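Local coordinates for protein putative citrate lyase, alfa subunit (Streptococcus mutans, PDB 2HJ0) that is of unknown function but belongs to the citrate lyase alpha-subunit family, with a chain built on two large mixed beta sheets flanked by helices, at residues I121-S124 and G125-D128; G307-T310 and N311-E315; P466-I470 and E471-E475. One frame throughout, in Å; residues are numbered along the deposited sequence.

Contact 1 of 3, residues I121-S124 and G125-D128; sequences ITSS and GLRD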
ATOM      1  N   ILE A 121     -13.985 -22.275  -9.847  1.00 10.51           N
ATOM      2  CA  ILE A 121     -14.486 -21.064  -9.211  1.00  9.13           C
ATOM      3  C   ILE A 121     -14.115 -21.020  -7.732  1.00  9.22           C
ATOM      4  O   ILE A 121     -14.150 -22.042  -7.053  1.00  8.99           O
ATOM      5  CB  ILE A 121     -16.031 -21.009  -9.295  1.00  7.08           C
ATOM      6  CG1 ILE A 121     -16.495 -21.159 -10.752  1.00  6.05           C
ATOM      7  CG2 ILE A 121     -16.540 -19.712  -8.680  1.00  4.44           C
ATOM      8  CD1 ILE A 121     -18.026 -21.244 -10.912  1.00  5.63           C
ATOM      9  N   THR A 122     -13.749 -19.843  -7.241  1.00 10.47           N
ATOM     10  CA  THR A 122     -13.457 -19.671  -5.817  1.00  9.64           C
ATOM     11  C   THR A 122     -13.979 -18.301  -5.381  1.00 10.58           C
ATOM     12  O   THR A 122     -13.798 -17.306  -6.093  1.00 10.98           O
ATOM     13  CB  THR A 122     -11.943 -19.786  -5.492  1.00  9.16           C
ATOM     14  OG1 THR A 122     -11.761 -19.640  -4.079  1.00  9.55           O
ATOM     15  CG2 THR A 122     -11.122 -18.726  -6.231  1.00  7.21           C
ATOM     16  N   SER A 123     -14.674 -18.259  -4.247  1.00 11.03           N
ATOM     17  CA  SER A 123     -15.190 -16.996  -3.721  1.00 13.79           C
ATOM     18  C   SER A 123     -15.896 -17.145  -2.386  1.00 13.69           C
ATOM     19  O   SER A 123     -15.878 -18.213  -1.763  1.00 13.73           O
ATOM     20  CB  SER A 123     -16.129 -16.313  -4.721  1.00 14.63           C
ATOM     21  OG  SER A 123     -17.394 -16.926  -4.766  1.00 18.33           O
ATOM     22  N   SER A 124     -16.503 -16.048  -1.947  1.00 13.01           N
ATOM     23  CA  SER A 124     -17.210 -16.025  -0.681  1.00 13.00           C
ATOM     24  C   SER A 124     -18.566 -16.688  -0.849  1.00 12.82           C
ATOM     25  O   SER A 124     -18.950 -17.561  -0.067  1.00 12.54           O
ATOM     26  CB  SER A 124     -17.371 -14.576  -0.202  1.00 12.92           C
ATOM     27  OG  SER A 124     -18.240 -14.488   0.917  1.00 12.37           O
ATOM     28  N   GLY A 125     -19.289 -16.285  -1.887  1.00 11.95           N
ATOM     29  CA  GLY A 125     -20.599 -16.861  -2.109  1.00 12.56           C
ATOM     30  C   GLY A 125     -20.987 -16.979  -3.564  1.00 12.74           C
ATOM     31  O   GLY A 125     -20.261 -16.554  -4.456  1.00 13.14           O
ATOM     32  N   LEU A 126     -22.146 -17.557  -3.814  1.00 13.54           N
ATOM     33  CA  LEU A 126     -22.587 -17.712  -5.182  1.00 16.67           C
ATOM     34  C   LEU A 126     -23.989 -17.135  -5.335  1.00 19.57           C
ATOM     35  O   LEU A 126     -24.426 -16.837  -6.445  1.00 21.23           O
ATOM     36  CB  LEU A 126     -22.555 -19.199  -5.561  1.00 14.73           C
ATOM     37  CG  LEU A 126     -21.222 -19.921  -5.327  1.00 11.41           C
ATOM     38  CD1 LEU A 126     -21.419 -21.409  -5.500  1.00  9.81           C
ATOM     39  CD2 LEU A 126     -20.163 -19.396  -6.281  1.00  8.84           C
ATOM     40  N   ARG A 127     -24.675 -16.960  -4.205  1.00 21.98           N
ATOM     41  CA  ARG A 127     -26.045 -16.435  -4.151  1.00 23.44           C
ATOM     42  C   ARG A 127     -27.033 -17.371  -4.831  1.00 24.32           C
ATOM     43  O   ARG A 127     -26.678 -18.472  -5.242  1.00 23.47           O
ATOM     44  CB  ARG A 127     -26.151 -15.033  -4.777  1.00 23.95           C
ATOM     45  CG  ARG A 127     -25.405 -13.920  -4.033  1.00 27.78           C
ATOM     46  CD  ARG A 127     -25.740 -13.868  -2.533  1.00 30.07           C
ATOM     47  NE  ARG A 127     -24.842 -12.976  -1.783  1.00 31.19           N
ATOM     48  CZ  ARG A 127     -24.764 -12.928  -0.452  1.00 31.88           C
ATOM     49  NH1 ARG A 127     -23.924 -12.091   0.140  1.00 30.84           N
ATOM     50  NH2 ARG A 127     -25.525 -13.726   0.291  1.00 32.39           N
ATOM     51  N   ASP A 128     -28.272 -16.904  -4.949  1.00 26.44           N
ATOM     52  CA  ASP A 128     -29.383 -17.657  -5.533  1.00 27.67           C
ATOM     53  C   ASP A 128     -29.151 -18.382  -6.862  1.00 27.37           C
ATOM     54  O   ASP A 128     -29.041 -19.609  -6.895  1.00 27.63           O
ATOM     55  CB  ASP A 128     -30.596 -16.728  -5.668  1.00 29.12           C
ATOM     56  CG  ASP A 128     -30.972 -16.049  -4.347  1.00 32.32           C
ATOM     57  OD1 ASP A 128     -31.214 -16.764  -3.340  1.00 33.72           O
ATOM     58  OD2 ASP A 128     -31.038 -14.798  -4.314  1.00 32.75           O
TER

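Contact 2 of 3, residues G307-T310 and N311-E315; sequences GGIT and NAMVE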
ATOM      1  N   GLY A 307     -15.978  -3.624   9.496  1.00 17.33           N
ATOM      2  CA  GLY A 307     -16.787  -4.352   8.533  1.00 16.73           C
ATOM      3  C   GLY A 307     -17.337  -3.638   7.324  1.00 15.07           C
ATOM      4  O   GLY A 307     -16.665  -2.836   6.670  1.00 12.85           O
ATOM      5  N   GLY A 308     -18.562  -4.039   7.005  1.00 14.65           N
ATOM      6  CA  GLY A 308     -19.300  -3.461   5.916  1.00 13.12           C
ATOM      7  C   GLY A 308     -20.059  -2.388   6.655  1.00 12.34           C
ATOM      8  O   GLY A 308     -20.886  -2.675   7.527  1.00 11.11           O
ATOM      9  N   ILE A 309     -19.737  -1.150   6.321  1.00 11.19           N
ATOM     10  CA  ILE A 309     -20.331   0.002   6.949  1.00 11.24           C
ATOM     11  C   ILE A 309     -21.702   0.296   6.381  1.00 11.10           C
ATOM     12  O   ILE A 309     -21.964  -0.006   5.226  1.00 10.57           O
ATOM     13  CB  ILE A 309     -19.410   1.196   6.751  1.00 10.80           C
ATOM     14  CG1 ILE A 309     -18.005   0.818   7.228  1.00 11.33           C
ATOM     15  CG2 ILE A 309     -19.957   2.414   7.475  1.00 11.28           C
ATOM     16  CD1 ILE A 309     -17.943   0.256   8.649  1.00 10.65           C
ATOM     17  N   THR A 310     -22.585   0.839   7.217  1.00 12.55           N
ATOM     18  CA  THR A 310     -23.940   1.225   6.798  1.00 12.23           C
ATOM     19  C   THR A 310     -24.116   2.637   7.331  1.00 11.39           C
ATOM     20  O   THR A 310     -23.306   3.094   8.140  1.00  8.53           O
ATOM     21  CB  THR A 310     -25.032   0.367   7.428  1.00 12.47           C
ATOM     22  OG1 THR A 310     -25.288   0.835   8.751  1.00 15.70           O
ATOM     23  CG2 THR A 310     -24.608  -1.075   7.497  1.00 14.73           C
ATOM     24  N   ASN A 311     -25.165   3.324   6.889  1.00 11.85           N
ATOM     25  CA  ASN A 311     -25.406   4.686   7.348  1.00 12.24           C
ATOM     26  C   ASN A 311     -25.499   4.789   8.862  1.00 12.24           C
ATOM     27  O   ASN A 311     -25.132   5.815   9.420  1.00 10.65           O
ATOM     28  CB  ASN A 311     -26.673   5.258   6.715  1.00 12.84           C
ATOM     29  CG  ASN A 311     -26.920   6.706   7.110  1.00 15.71           C
ATOM     30  OD1 ASN A 311     -27.827   6.996   7.891  1.00 17.11           O
ATOM     31  ND2 ASN A 311     -26.102   7.624   6.580  1.00 15.92           N
ATOM     32  N   ALA A 312     -25.977   3.733   9.525  1.00 13.58           N
ATOM     33  CA  ALA A 312     -26.090   3.750  10.982  1.00 14.78           C
ATOM     34  C   ALA A 312     -24.723   3.963  11.589  1.00 17.28           C
ATOM     35  O   ALA A 312     -24.566   4.624  12.618  1.00 17.11           O
ATOM     36  CB  ALA A 312     -26.664   2.464  11.480  1.00 14.54           C
HETATM   37  N   MSE A 313     -23.722   3.405  10.923  1.00 19.81           N
HETATM   38  CA  MSE A 313     -22.350   3.524  11.378  1.00 21.71           C
HETATM   39  C   MSE A 313     -21.826   4.943  11.187  1.00 19.05           C
HETATM   40  O   MSE A 313     -21.134   5.476  12.049  1.00 17.11           O
HETATM   41  CB  MSE A 313     -21.476   2.529  10.622  1.00 28.89           C
HETATM   42  CG  MSE A 313     -20.520   1.819  11.536  1.00 39.15           C
HETATM   43 SE   MSE A 313     -21.481   1.108  13.077  1.00 54.68          SE
HETATM   44  CE  MSE A 313     -20.999  -0.773  12.811  1.00 49.87           C
ATOM     45  N   VAL A 314     -22.169   5.549  10.054  1.00 17.01           N
ATOM     46  CA  VAL A 314     -21.745   6.902   9.767  1.00 16.79           C
ATOM     47  C   VAL A 314     -22.418   7.797  10.790  1.00 16.64           C
ATOM     48  O   VAL A 314     -21.820   8.733  11.327  1.00 18.19           O
ATOM     49  CB  VAL A 314     -22.187   7.343   8.363  1.00 16.66           C
ATOM     50  CG1 VAL A 314     -21.615   8.723   8.036  1.00 15.33           C
ATOM     51  CG2 VAL A 314     -21.750   6.322   7.340  1.00 14.81           C
ATOM     52  N   GLU A 315     -23.672   7.483  11.064  1.00 16.15           N
ATOM     53  CA  GLU A 315     -24.459   8.231  12.031  1.00 16.06           C
ATOM     54  C   GLU A 315     -23.682   8.302  13.342  1.00 14.39           C
ATOM     55  O   GLU A 315     -23.474   9.382  13.872  1.00 15.29           O
ATOM     56  CB  GLU A 315     -25.804   7.532  12.254  1.00 18.45           C
ATOM     57  CG  GLU A 315     -27.025   8.439  12.269  1.00 21.78           C
ATOM     58  CD  GLU A 315     -27.737   8.527  10.922  1.00 23.92           C
ATOM     59  OE1 GLU A 315     -27.259   9.241  10.009  1.00 24.82           O
ATOM     60  OE2 GLU A 315     -28.789   7.871  10.778  1.00 24.89           O
TER

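Contact 3 of 3, residues P466-I470 and E471-E475; sequences PQLTI and EELKE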
ATOM      1  N   PRO A 466     -33.761 -13.979  29.650  1.00 18.56           N
ATOM      2  CA  PRO A 466     -33.908 -15.437  29.707  1.00 16.94           C
ATOM      3  C   PRO A 466     -32.730 -16.163  29.104  1.00 16.53           C
ATOM      4  O   PRO A 466     -32.332 -15.889  27.981  1.00 17.08           O
ATOM      5  CB  PRO A 466     -35.226 -15.688  28.970  1.00 15.96           C
ATOM      6  CG  PRO A 466     -35.350 -14.514  28.055  1.00 17.89           C
ATOM      7  CD  PRO A 466     -34.840 -13.353  28.869  1.00 17.23           C
ATOM      8  N   GLN A 467     -32.151 -17.073  29.874  1.00 17.09           N
ATOM      9  CA  GLN A 467     -31.009 -17.847  29.406  1.00 17.69           C
ATOM     10  C   GLN A 467     -31.343 -19.342  29.305  1.00 19.14           C
ATOM     11  O   GLN A 467     -31.994 -19.899  30.183  1.00 20.38           O
ATOM     12  CB  GLN A 467     -29.833 -17.647  30.355  1.00 16.26           C
ATOM     13  CG  GLN A 467     -29.382 -16.209  30.450  1.00 15.09           C
ATOM     14  CD  GLN A 467     -28.224 -16.026  31.395  1.00 13.68           C
ATOM     15  OE1 GLN A 467     -27.254 -16.778  31.351  1.00 15.47           O
ATOM     16  NE2 GLN A 467     -28.311 -15.017  32.249  1.00 11.09           N
ATOM     17  N   LEU A 468     -30.890 -19.988  28.235  1.00 19.29           N
ATOM     18  CA  LEU A 468     -31.141 -21.403  28.050  1.00 18.46           C
ATOM     19  C   LEU A 468     -29.909 -22.079  27.465  1.00 19.58           C
ATOM     20  O   LEU A 468     -28.858 -21.452  27.286  1.00 19.36           O
ATOM     21  CB  LEU A 468     -32.333 -21.624  27.113  1.00 18.76           C
ATOM     22  CG  LEU A 468     -33.574 -20.753  27.277  1.00 20.01           C
ATOM     23  CD1 LEU A 468     -33.287 -19.386  26.664  1.00 21.81           C
ATOM     24  CD2 LEU A 468     -34.766 -21.373  26.574  1.00 18.96           C
ATOM     25  N   THR A 469     -30.050 -23.368  27.171  1.00 20.16           N
ATOM     26  CA  THR A 469     -28.975 -24.153  26.579  1.00 20.47           C
ATOM     27  C   THR A 469     -29.268 -24.225  25.093  1.00 20.29           C
ATOM     28  O   THR A 469     -30.415 -24.077  24.685  1.00 21.22           O
ATOM     29  CB  THR A 469     -28.961 -25.589  27.131  1.00 21.26           C
ATOM     30  OG1 THR A 469     -30.167 -26.258  26.741  1.00 21.62           O
ATOM     31  CG2 THR A 469     -28.859 -25.583  28.648  1.00 20.34           C
ATOM     32  N   ILE A 470     -28.247 -24.452  24.281  1.00 20.55           N
ATOM     33  CA  ILE A 470     -28.468 -24.545  22.847  1.00 20.85           C
ATOM     34  C   ILE A 470     -29.460 -25.688  22.562  1.00 21.91           C
ATOM     35  O   ILE A 470     -30.269 -25.593  21.639  1.00 22.06           O
ATOM     36  CB  ILE A 470     -27.110 -24.756  22.081  1.00 19.95           C
ATOM     37  CG1 ILE A 470     -27.314 -24.628  20.576  1.00 18.56           C
ATOM     38  CG2 ILE A 470     -26.544 -26.124  22.379  1.00 19.80           C
ATOM     39  CD1 ILE A 470     -27.860 -23.294  20.140  1.00 17.48           C
ATOM     40  N   GLU A 471     -29.423 -26.751  23.366  1.00 23.00           N
ATOM     41  CA  GLU A 471     -30.344 -27.871  23.157  1.00 25.69           C
ATOM     42  C   GLU A 471     -31.792 -27.454  23.367  1.00 25.06           C
ATOM     43  O   GLU A 471     -32.695 -27.920  22.664  1.00 25.25           O
ATOM     44  CB  GLU A 471     -30.034 -29.044  24.094  1.00 27.82           C
ATOM     45  CG  GLU A 471     -28.719 -29.764  23.820  1.00 31.35           C
ATOM     46  CD  GLU A 471     -27.502 -28.970  24.287  1.00 33.60           C
ATOM     47  OE1 GLU A 471     -27.564 -28.374  25.394  1.00 32.35           O
ATOM     48  OE2 GLU A 471     -26.482 -28.963  23.550  1.00 35.20           O
ATOM     49  N   GLU A 472     -32.018 -26.583  24.343  1.00 24.91           N
ATOM     50  CA  GLU A 472     -33.370 -26.114  24.618  1.00 24.59           C
ATOM     51  C   GLU A 472     -33.908 -25.259  23.486  1.00 24.60           C
ATOM     52  O   GLU A 472     -35.106 -25.285  23.208  1.00 26.01           O
ATOM     53  CB  GLU A 472     -33.405 -25.329  25.918  1.00 24.13           C
ATOM     54  CG  GLU A 472     -33.154 -26.189  27.119  1.00 26.56           C
ATOM     55  CD  GLU A 472     -33.092 -25.380  28.389  1.00 28.50           C
ATOM     56  OE1 GLU A 472     -32.341 -24.381  28.414  1.00 27.76           O
ATOM     57  OE2 GLU A 472     -33.782 -25.742  29.366  1.00 29.58           O
ATOM     58  N   LEU A 473     -33.030 -24.504  22.833  1.00 23.67           N
ATOM     59  CA  LEU A 473     -33.444 -23.669  21.718  1.00 23.66           C
ATOM     60  C   LEU A 473     -33.915 -24.546  20.559  1.00 23.74           C
ATOM     61  O   LEU A 473     -34.895 -24.231  19.894  1.00 21.01           O
ATOM     62  CB  LEU A 473     -32.286 -22.782  21.255  1.00 23.93           C
ATOM     63  CG  LEU A 473     -31.915 -21.624  22.176  1.00 23.90           C
ATOM     64  CD1 LEU A 473     -30.754 -20.855  21.574  1.00 23.54           C
ATOM     65  CD2 LEU A 473     -33.117 -20.703  22.365  1.00 23.73           C
ATOM     66  N   LYS A 474     -33.200 -25.645  20.336  1.00 24.48           N
ATOM     67  CA  LYS A 474     -33.526 -26.574  19.273  1.00 25.80           C
ATOM     68  C   LYS A 474     -34.890 -27.196  19.535  1.00 27.86           C
ATOM     69  O   LYS A 474     -35.756 -27.211  18.656  1.00 28.65           O
ATOM     70  CB  LYS A 474     -32.453 -27.655  19.177  1.00 25.24           C
ATOM     71  CG  LYS A 474     -32.626 -28.605  18.011  1.00 26.21           C
ATOM     72  CD  LYS A 474     -33.518 -29.773  18.366  1.00 25.13           C
ATOM     73  CE  LYS A 474     -32.836 -30.659  19.371  1.00 25.66           C
ATOM     74  NZ  LYS A 474     -33.716 -31.770  19.780  1.00 29.96           N
ATOM     75  N   GLU A 475     -35.087 -27.701  20.749  1.00 29.18           N
ATOM     76  CA  GLU A 475     -36.358 -28.315  21.125  1.00 31.19           C
ATOM     77  C   GLU A 475     -37.480 -27.298  21.013  1.00 30.69           C
ATOM     78  O   GLU A 475     -38.576 -27.597  20.530  1.00 30.77           O
ATOM     79  CB  GLU A 475     -36.277 -28.840  22.555  1.00 32.47           C
ATOM     80  CG  GLU A 475     -35.241 -29.925  22.718  1.00 36.49           C
ATOM     81  CD  GLU A 475     -34.750 -30.090  24.156  1.00 39.67           C
ATOM     82  OE1 GLU A 475     -33.852 -30.952  24.372  1.00 39.29           O
ATOM     83  OE2 GLU A 475     -35.251 -29.362  25.061  1.00 40.22           O
TER

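Contact 1 of 3, residues I121-S124 and G125-D128
Ser123 reaches across the turn to Gly125 two residues on: OG lies 2.9 Å from Gly125 O and gives it a weak hydrogen bond. OG stands between the backbone N and the carbonyl carbon of Ser123 (chi1 76°), a rotation that turns the hydroxyl to the inside of the bend. Beside it is an apolar pair, the CD2 methyl of Leu126 lying 4.4 Å from Ile121 CG2. The same methyl has Ser123 OG as a further neighbour, at 4.0 Å. Farther out, Ile102 and Val143 of strand 143-145 each touch both Ile121 and Leu126, extending the apolar layer within the same chain. At the bend, Ser124 OG accepts a hydrogen bond from Gly398 N; its side chain also lies about 3 Å (nearest atoms) from a bound citric acid, probably from the crystallisation liquor. Ser101 OG meets Gly125 N weakly, and Ser124 pairs through its backbone with Ser100 and Ser397. The bend lies where strand 118-123 passes into helix 127-135, the first connection of a beta-alpha-beta unit that continues to the parallel strand 143-145.

Contact 2 of 3, residues G307-T310 and N311-E315
Thr310 is the N-cap of helix 311-318, where the chain leaves the short strand 308-309 and starts to coil at Asn311. Thr310 O serves two amides of the first turn: Met313 N at 2.8 Å, and Val314 N at 3.3 Å in a weaker bond. The first donor sits well above the carbonyl plane, 52° out of it, with an N-H...O angle of 133°. One residue further on, Glu315 N bonds Asn311 O at 2.8 Å, and regular helix pairing is under way. The side chain of Thr310 adds the capping bond: its OG1 accepts weakly from Ala312 N, 3.1 Å away. A chi1 of 81° swings OG1 forward over the helix start, with CG2 anti to the carbonyl carbon. Strand 308-309 is in turn held by backbone bonds from Ile309 to Gln329 and Phe331, and Asp332 OD1 accepts from Asn311 N, a further bond at the helix start. On the apolar side, Ile309 and selenomethionine Met313 cross at about a right angle, and both also touch Ile325 of strand 322-327. The CG2 methyl of Ile309 is the main contact point: it lies 3.5 Å from Met313 CB, near the root of that side chain, and 4.3 Å from Val314 CG2.

Contact 3 of 3, residues P466-I470 and E471-E475
Glu472 folds back from the first turn of helix 470-481 toward Leu468 and Thr469, and its side chain can be followed atom by atom. CB lies beside the threonine, 3.5 Å from Thr469 OG1. CG, held anti to the carbonyl carbon of its own residue (chi1 -68°), passes that same hydroxyl oxygen, and from there the chain runs out extended, crossing the threonine side chain at about a right angle. CD stays near OG1, and the carboxylate reaches back past the helix start. At the tip, OE1 accepts from Thr469 N at 2.8 Å; the amide meets it on the anti side, 16° out of the carboxylate plane. OE1 also receives a weak bond from Thr469 OG1 at 3.3 Å, with Leu468 CB beside it. The exchange is reciprocal, since Glu472 N donates to Thr469 OG1 at 3.0 Å: this is a capping box, with Thr469 at the N-cap. Behind it the regular turns begin, Leu473 N reaching Thr469 O at 3.2 Å in the carbonyl plane and Lys474 N reaching Ile470 O. Ile470 and Leu473 turn to the buried side, where their CD1 methyls are 4.0 Å apart; Phe381 and Phe424 lie on the isoleucine, Ala448 of strand 447-449 on the leucine. Leu468 pairs through its backbone with Ile447, which ties the start of the cap to the sheet edge. With its carboxylate beside the helix N-terminus and accepting a hydrogen bond from an amide, Glu472 is probably stabilised in the charged form, while two amides that precede regular helix pairing, Thr469 N and Glu472 N, each gain a side-chain acceptor.

How the contacts relate
Along the chain the contacts come in series, contact 1 first and contact 3 last, each at a strand-to-helix passage and none touching another. Contact 1 lies at the end of strand 118-123 of the ten-stranded sheet, contact 2 at the end of strand 308-309 of a small parallel sheet, contact 3 at the end of strand 467-468, outermost in the nine-stranded sheet. Centres of contacts 1 and 2 are 24 Å apart; contact 3 lies 32 Å from each. Contacts 1 and 2 are buried, 10 and 16 Å from the chain centre; contact 3 is peripheral, at 29 Å, and partly buried. Contacts 2 and 3 both cap their helix with a threonine. Belonging to different sheets, the three are separate local features, not one site.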